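Local coordinates for protein phosphoacetylglucosamine mutase (Aspergillus lentulus, PDB 5O9X) that interconverts the 6-phosphate and 1-phosphate of N-acetylglucosamine, probably by way of a bisphosphorylated sugar intermediate, at residues M34-L39 and R135-R140; V46-T51 and T150-E155; E93-K98 and V115-V120. The protein carries 1 engineered substitution. All blocks are in the same frame, centred on the assembly; numbering follows the deposited sequence.

Contact 1 of 3, residues M34-L39 and R135-R140; sequences MKADLL and RASGSR. Unlike the reference sequence in segment 34-39: Lys35 (reference Arg).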
# COMPACT_ATOMS: atom_id res chain seq x y z
N MET A 34 5.09 12.75 9.23
CA MET A 34 5.11 14.18 9.47
C MET A 34 6.39 14.76 8.90
O MET A 34 7.25 13.99 8.41
CB MET A 34 5.05 14.45 10.99
CG MET A 34 6.27 13.95 11.73
SD MET A 34 5.95 13.66 13.49
CE MET A 34 4.88 12.22 13.57
N LYS A 35 6.56 16.09 9.03
CA LYS A 35 7.83 16.71 8.64
C LYS A 35 8.97 16.05 9.42
O LYS A 35 8.86 15.84 10.64
CB LYS A 35 7.82 18.27 8.76
CG LYS A 35 8.85 18.92 7.86
CD LYS A 35 8.73 20.44 7.89
CE LYS A 35 10.05 21.12 7.54
NZ LYS A 35 9.72 22.51 7.10
N ALA A 36 10.06 15.72 8.71
CA ALA A 36 11.10 14.82 9.26
C ALA A 36 11.79 15.43 10.47
O ALA A 36 12.27 14.69 11.33
CB ALA A 36 12.13 14.47 8.21
N ASP A 37 11.81 16.78 10.56
CA ASP A 37 12.49 17.39 11.76
C ASP A 37 11.71 17.17 13.07
O ASP A 37 12.25 17.43 14.16
CB ASP A 37 12.86 18.88 11.57
CG ASP A 37 11.66 19.76 11.24
OD1 ASP A 37 10.48 19.29 11.26
OD2 ASP A 37 11.90 20.96 10.95
N LEU A 38 10.47 16.69 12.98
CA LEU A 38 9.66 16.36 14.16
C LEU A 38 9.80 14.95 14.67
O LEU A 38 9.25 14.62 15.75
CB LEU A 38 8.19 16.61 13.90
CG LEU A 38 7.80 18.03 13.51
CD1 LEU A 38 6.32 18.13 13.10
CD2 LEU A 38 8.22 19.06 14.59
N LEU A 39 10.53 14.10 13.94
CA LEU A 39 10.45 12.67 14.13
C LEU A 39 11.35 11.99 15.18
O LEU A 39 11.07 10.85 15.57
CB LEU A 39 10.59 11.96 12.78
CG LEU A 39 9.23 11.97 12.06
CD1 LEU A 39 9.52 11.74 10.57
CD2 LEU A 39 8.28 10.88 12.64
N ARG A 135 14.84 8.79 1.51
CA ARG A 135 14.60 10.13 2.00
C ARG A 135 15.86 10.66 2.79
O ARG A 135 16.56 9.88 3.39
CB ARG A 135 13.37 10.18 2.92
CG ARG A 135 12.00 10.12 2.14
CD ARG A 135 10.85 9.73 3.07
NE ARG A 135 9.74 9.42 2.12
CZ ARG A 135 8.95 10.38 1.63
NH1 ARG A 135 9.02 11.67 2.07
NH2 ARG A 135 8.05 10.07 0.69
N ALA A 136 16.09 11.96 2.76
CA ALA A 136 17.36 12.52 3.29
C ALA A 136 17.48 12.26 4.79
O ALA A 136 18.60 11.98 5.31
CB ALA A 136 17.40 13.98 3.05
N SER A 137 16.35 12.33 5.48
CA SER A 137 16.34 12.09 6.94
C SER A 137 16.45 10.65 7.37
O SER A 137 16.50 10.39 8.59
CB SER A 137 15.02 12.62 7.56
OG SER A 137 13.87 12.04 6.91
N GLY A 138 16.42 9.68 6.46
CA GLY A 138 16.35 8.31 6.92
C GLY A 138 17.53 7.80 7.75
O GLY A 138 17.35 7.03 8.73
N SER A 139 18.74 8.15 7.34
CA SER A 139 19.94 7.71 8.12
C SER A 139 19.89 8.17 9.60
O SER A 139 20.09 7.35 10.49
CB SER A 139 21.25 8.21 7.48
OG SER A 139 22.35 7.81 8.32
N ARG A 140 19.65 9.48 9.85
CA ARG A 140 19.47 10.03 11.23
C ARG A 140 18.45 9.21 11.98
O ARG A 140 18.70 8.82 13.12
CB ARG A 140 19.03 11.53 11.26
CG ARG A 140 19.16 12.21 12.66
CD ARG A 140 17.95 13.07 13.14
NE ARG A 140 17.45 13.73 12.00
CZ ARG A 140 16.21 14.01 11.62
NH1 ARG A 140 15.08 13.92 12.35
NH2 ARG A 140 16.18 14.56 10.42
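Ala36 and Ser137 meet side chain to side chain, while Arg140 reaches across to the backbone of Ala36; together they join the end of edge strand 32-35 to the start of helix 138-151 in the alpha/beta/alpha first domain of a phosphohexomutase. Residues 36-38 form a short 3-10 turn leaving the strand, and Arg135 to Gly138 make a type I beta turn leading into the helix.

The packing is small and close. The CB of Ala36 points toward the turn and lies 3.3 Å from OG of Ser137. CB of Ala36 is 3.5 Å from CB of Ser137, slightly tighter than usual for carbons. A methyl group suits this spot, since it fills the short distance between the two turns without presenting a polar atom to be paired. Ser137 brings a hydroxyl that finds its hydrogen bond outside the pair, at the amide ND2 of Asn76 on strand 75-81; the side chain of Ala36 also touches Asn76. Strand 75-81, the neighbour of strand 32-35 in the sheet, thus also contacts the turn.

The polar link is longer in reach. Arg140 starts with CG anti to its own amide nitrogen (chi1 -166°), and its chain then bends at chi2 and chi3, carrying the guanidinium to the 3-10 turn. The length of arginine lets it span the gap from the first turn of the helix. NH1 also bonds to OD1 of Asn40, which ties the same group to the start of helix 40-56.

Carbonyl oxygen Ala36 O accepts two donors from opposite faces of its plane: Leu39 N at 3.2 Å, closing the 3-10 turn, and Arg140 NH1 at 3.1 Å, with an N-H...O angle of 173°, Ala36 O lying in the guanidinium plane while NH1 stands above the carbonyl plane.

Contact 2 of 3, residues V46-T51 and T150-E155; sequences VGLLAT and TATEAE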
# COMPACT_ATOMS: atom_id res chain seq x y z
N VAL A 46 8.90 4.28 18.77
CA VAL A 46 8.64 3.10 17.94
C VAL A 46 9.65 1.94 18.18
O VAL A 46 9.25 0.77 18.12
CB VAL A 46 8.53 3.49 16.43
CG1 VAL A 46 8.43 2.24 15.57
CG2 VAL A 46 7.27 4.33 16.20
N GLY A 47 10.92 2.28 18.44
CA GLY A 47 11.93 1.24 18.73
C GLY A 47 11.52 0.49 20.03
O GLY A 47 11.55 -0.73 20.13
N LEU A 48 11.11 1.26 21.02
CA LEU A 48 10.53 0.67 22.26
C LEU A 48 9.33 -0.25 22.02
O LEU A 48 9.33 -1.40 22.50
CB LEU A 48 10.19 1.84 23.19
CG LEU A 48 11.31 2.37 24.10
CD1 LEU A 48 12.74 2.35 23.59
CD2 LEU A 48 10.94 3.73 24.65
N LEU A 49 8.36 0.22 21.24
CA LEU A 49 7.19 -0.58 20.87
C LEU A 49 7.53 -1.87 20.10
O LEU A 49 6.99 -2.93 20.42
CB LEU A 49 6.20 0.25 20.08
CG LEU A 49 4.88 -0.55 20.00
CD1 LEU A 49 4.12 -0.57 21.31
CD2 LEU A 49 4.02 0.00 18.92
N ALA A 50 8.43 -1.77 19.10
CA ALA A 50 8.85 -2.92 18.33
C ALA A 50 9.45 -3.98 19.27
O ALA A 50 9.24 -5.16 19.04
CB ALA A 50 9.90 -2.53 17.23
N THR A 51 10.22 -3.55 20.25
CA THR A 51 10.84 -4.51 21.23
C THR A 51 9.70 -5.26 22.00
O THR A 51 9.67 -6.49 22.06
CB THR A 51 11.74 -3.80 22.26
OG1 THR A 51 12.86 -3.18 21.62
CG2 THR A 51 12.32 -4.81 23.30
N THR A 150 19.13 -0.76 20.96
CA THR A 150 20.32 -1.11 21.71
C THR A 150 19.98 -0.96 23.20
O THR A 150 20.35 -1.81 24.01
CB THR A 150 21.51 -0.22 21.36
OG1 THR A 150 21.12 1.14 21.55
CG2 THR A 150 21.88 -0.36 19.96
N ALA A 151 19.23 0.09 23.54
CA ALA A 151 18.83 0.34 24.93
C ALA A 151 17.99 -0.81 25.47
O ALA A 151 18.21 -1.29 26.58
CB ALA A 151 18.15 1.69 25.08
N THR A 152 17.06 -1.32 24.67
CA THR A 152 16.16 -2.32 25.14
C THR A 152 16.79 -3.67 24.91
O THR A 152 16.18 -4.66 25.25
CB THR A 152 14.78 -2.27 24.40
OG1 THR A 152 14.99 -2.45 22.99
CG2 THR A 152 14.09 -0.97 24.61
N GLU A 153 17.99 -3.72 24.34
CA GLU A 153 18.76 -4.98 24.13
C GLU A 153 18.09 -5.91 23.10
O GLU A 153 18.21 -7.16 23.15
CB GLU A 153 19.03 -5.73 25.48
CG GLU A 153 19.84 -4.91 26.48
CD GLU A 153 19.92 -5.55 27.88
OE1 GLU A 153 19.47 -6.70 28.07
OE2 GLU A 153 20.38 -4.87 28.82
N ALA A 154 17.37 -5.33 22.14
CA ALA A 154 16.83 -6.16 21.08
C ALA A 154 18.05 -6.60 20.21
O ALA A 154 19.05 -5.86 20.11
CB ALA A 154 15.82 -5.34 20.24
N GLU A 155 17.96 -7.79 19.61
CA GLU A 155 18.76 -8.17 18.44
C GLU A 155 18.15 -7.41 17.24
O GLU A 155 16.90 -7.41 17.09
CB GLU A 155 18.56 -9.65 18.17
CG GLU A 155 19.39 -10.28 17.08
CD GLU A 155 19.14 -11.78 16.99
OE1 GLU A 155 18.55 -12.40 17.92
OE2 GLU A 155 19.57 -12.37 15.97
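The hydroxyls of Thr51 and Thr152 meet tip to tip, OG1 of Thr51 lying 2.6 Å from OG1 of Thr152 in a short hydrogen bond that either could donate. Thr51 OG1 also lies 3.2 Å from O of Gly47 in its own helix, but this bond is unsettled, since the proton could go to either Gly47 O or Thr152 OG1. Thr152 OG1 also bonds weakly to Ala148 O and Leu149 O of its own helix. Threonine suits both buried places: its hydroxyl can pair with another hydroxyl or a helix carbonyl while its methyl joins the apolar packing.

Thr152 turns OG1 between its backbone N and carbonyl carbon (chi1 59°), which puts the hydroxyl toward Thr51 and leaves CG2 to meet CD1 of Leu48 at 3.7 Å. The methyl CB of Ala154 lies beside the same hydroxyl, 3.9 Å from OG1 of Thr51. Between Thr152 and Ala154, Glu153, with positive phi, closes helix 138-151 in a Schellman motif and turns the chain toward strand 155-161.

The contact thus pairs helix 40-56 with the C-terminal end of helix 138-151. Tyr111 of helix 107-118 touches Leu48, Thr51 and Thr152, and Ile10 of helix 4-14 packs on Leu48 and Thr152.

Contact 3 of 3, residues E93-K98 and V115-V120; sequences EAYATK and VKEIDV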
# COMPACT_ATOMS: atom_id res chain seq x y z
N GLU A 93 -1.82 0.09 17.85
CA GLU A 93 -1.60 1.51 17.45
C GLU A 93 -1.77 2.44 18.67
O GLU A 93 -0.99 3.39 18.81
CB GLU A 93 -2.55 1.91 16.31
CG GLU A 93 -2.50 0.95 15.12
CD GLU A 93 -3.49 1.30 14.05
OE1 GLU A 93 -4.39 2.14 14.32
OE2 GLU A 93 -3.34 0.77 12.94
N ALA A 94 -2.76 2.16 19.55
CA ALA A 94 -2.87 2.91 20.82
C ALA A 94 -1.64 2.86 21.70
O ALA A 94 -1.28 3.88 22.33
CB ALA A 94 -4.10 2.49 21.66
N TYR A 95 -1.03 1.69 21.82
CA TYR A 95 0.20 1.61 22.60
C TYR A 95 1.31 2.48 21.96
O TYR A 95 2.06 3.19 22.66
CB TYR A 95 0.70 0.19 22.67
CG TYR A 95 -0.30 -0.83 23.18
CD1 TYR A 95 -1.21 -0.51 24.23
CD2 TYR A 95 -0.29 -2.13 22.69
CE1 TYR A 95 -2.11 -1.45 24.71
CE2 TYR A 95 -1.18 -3.10 23.17
CZ TYR A 95 -2.07 -2.76 24.19
OH TYR A 95 -2.96 -3.70 24.63
N ALA A 96 1.43 2.41 20.62
CA ALA A 96 2.48 3.22 19.96
C ALA A 96 2.27 4.66 20.28
O ALA A 96 3.22 5.39 20.52
CB ALA A 96 2.44 2.99 18.47
N THR A 97 1.00 5.10 20.20
CA THR A 97 0.64 6.50 20.35
C THR A 97 0.88 6.95 21.80
O THR A 97 1.26 8.11 22.05
CB THR A 97 -0.83 6.69 19.93
OG1 THR A 97 -0.98 6.26 18.60
CG2 THR A 97 -1.33 8.12 20.08
N LYS A 98 0.74 6.02 22.75
CA LYS A 98 1.00 6.38 24.16
C LYS A 98 2.51 6.59 24.32
O LYS A 98 2.93 7.56 24.93
CB LYS A 98 0.47 5.25 25.05
CG LYS A 98 0.65 5.48 26.55
CD LYS A 98 0.60 4.14 27.30
CE LYS A 98 -0.82 3.62 27.48
NZ LYS A 98 -1.37 4.14 28.77
N VAL A 115 4.41 -2.98 29.75
CA VAL A 115 4.70 -4.41 29.92
C VAL A 115 3.63 -5.13 30.80
O VAL A 115 3.24 -6.26 30.50
CB VAL A 115 6.18 -4.74 30.28
CG1 VAL A 115 7.13 -3.59 30.04
CG2 VAL A 115 6.38 -5.33 31.68
N LYS A 116 3.15 -4.41 31.84
CA LYS A 116 2.05 -4.86 32.74
C LYS A 116 0.75 -5.00 32.01
O LYS A 116 0.10 -6.05 32.11
CB LYS A 116 1.83 -3.89 33.92
CG LYS A 116 2.57 -4.27 35.20
CD LYS A 116 3.05 -3.01 35.94
CE LYS A 116 4.13 -3.29 36.98
NZ LYS A 116 3.60 -3.39 38.37
N GLU A 117 0.36 -3.96 31.26
CA GLU A 117 -0.91 -3.96 30.60
C GLU A 117 -0.95 -5.04 29.48
O GLU A 117 -1.91 -5.82 29.37
CB GLU A 117 -1.22 -2.55 30.09
CG GLU A 117 -2.47 -2.48 29.20
CD GLU A 117 -2.84 -1.07 28.72
OE1 GLU A 117 -2.08 -0.07 28.97
OE2 GLU A 117 -3.93 -0.96 28.08
N ILE A 118 0.10 -5.10 28.67
CA ILE A 118 0.17 -6.07 27.57
C ILE A 118 0.42 -7.51 28.15
O ILE A 118 0.10 -8.55 27.52
CB ILE A 118 1.26 -5.64 26.48
CG1 ILE A 118 1.03 -4.18 25.97
CG2 ILE A 118 1.24 -6.63 25.31
CD1 ILE A 118 2.03 -3.71 24.90
N ASP A 119 1.00 -7.53 29.34
CA ASP A 119 1.48 -8.74 30.03
C ASP A 119 2.55 -9.43 29.16
O ASP A 119 2.31 -10.42 28.48
CB ASP A 119 0.31 -9.65 30.48
CG ASP A 119 0.79 -10.94 31.13
OD1 ASP A 119 1.85 -10.90 31.78
OD2 ASP A 119 0.12 -11.99 30.93
N VAL A 120 3.71 -8.78 29.12
CA VAL A 120 4.82 -9.22 28.28
C VAL A 120 5.87 -9.90 29.15
O VAL A 120 6.34 -9.29 30.13
CB VAL A 120 5.46 -8.05 27.51
CG1 VAL A 120 6.64 -8.53 26.66
CG2 VAL A 120 4.42 -7.33 26.64
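The ring of Tyr95 receives Ile118 over one face and the carboxylate of Glu117 at its edge, so neighbouring residues on one helix use two sides of one aromatic group. CD1 of Ile118 sits 3.5 Å above the ring plane, displaced from the middle toward the rim, and 3.9 Å from the ring centroid of Tyr95, a CH-pi contact 27° off the normal. Its closest ring atom is Tyr95 CD2, at 3.6 Å from Ile118 CD1. The chain of Ile118 is extended at chi2 (-179°), which carries the terminal methyl forward over the ring while CG1 follows over CE2 and CZ. Isoleucine suits the place because its unbranched CG1-CD1 arm can rest its methyl C-H groups on an aromatic face.

Glu117 approaches differently. CG is anti to the backbone N and the chain is fully extended, bringing OE2 of Glu117 to 3.9 Å from CE1 of Tyr95, near the plane of the ring. The carboxylate stands at 77° to the ring, so the two flat groups are almost perpendicular. The slightly positive ring hydrogens would make this edge a tolerable, if distant, neighbour for a carboxylate oxygen. OE1 of Glu117 lies 4.3 Å from NZ of Lys98, beyond a salt bridge, though the opposite charges may still attract weakly; Lys98, bent at chi3 and chi4, forms its salt bridge with Glu113 of helix 107-118.

Helices 91-101 and 107-118 are thereby packed together. Leu114 touches Tyr95 and Lys98 from the second helix, and the ring of Tyr95 is also edge-to-face with Trp92 and rests on Leu49 of helix 40-56.

From the N terminus, strand 32-35 and then helix 40-56 supply the first halves of contacts 1 and 2. Their partners come almost a hundred residues later, at the start and then the end of helix 138-151, so the two loops cross rather than nest. Contact 3 is local by comparison, joining helices 91-101 and 107-118, and its loop is nested inside both of the longer ones. Contacts 2 and 3 touch through Leu49, whose CD2 lies 3.4 Å from CB of Ala96, whereas contact 1 stands about 8 Å from contact 2 between nearest atoms. Together they bind edge strand 32-35 and four helices of the first domain.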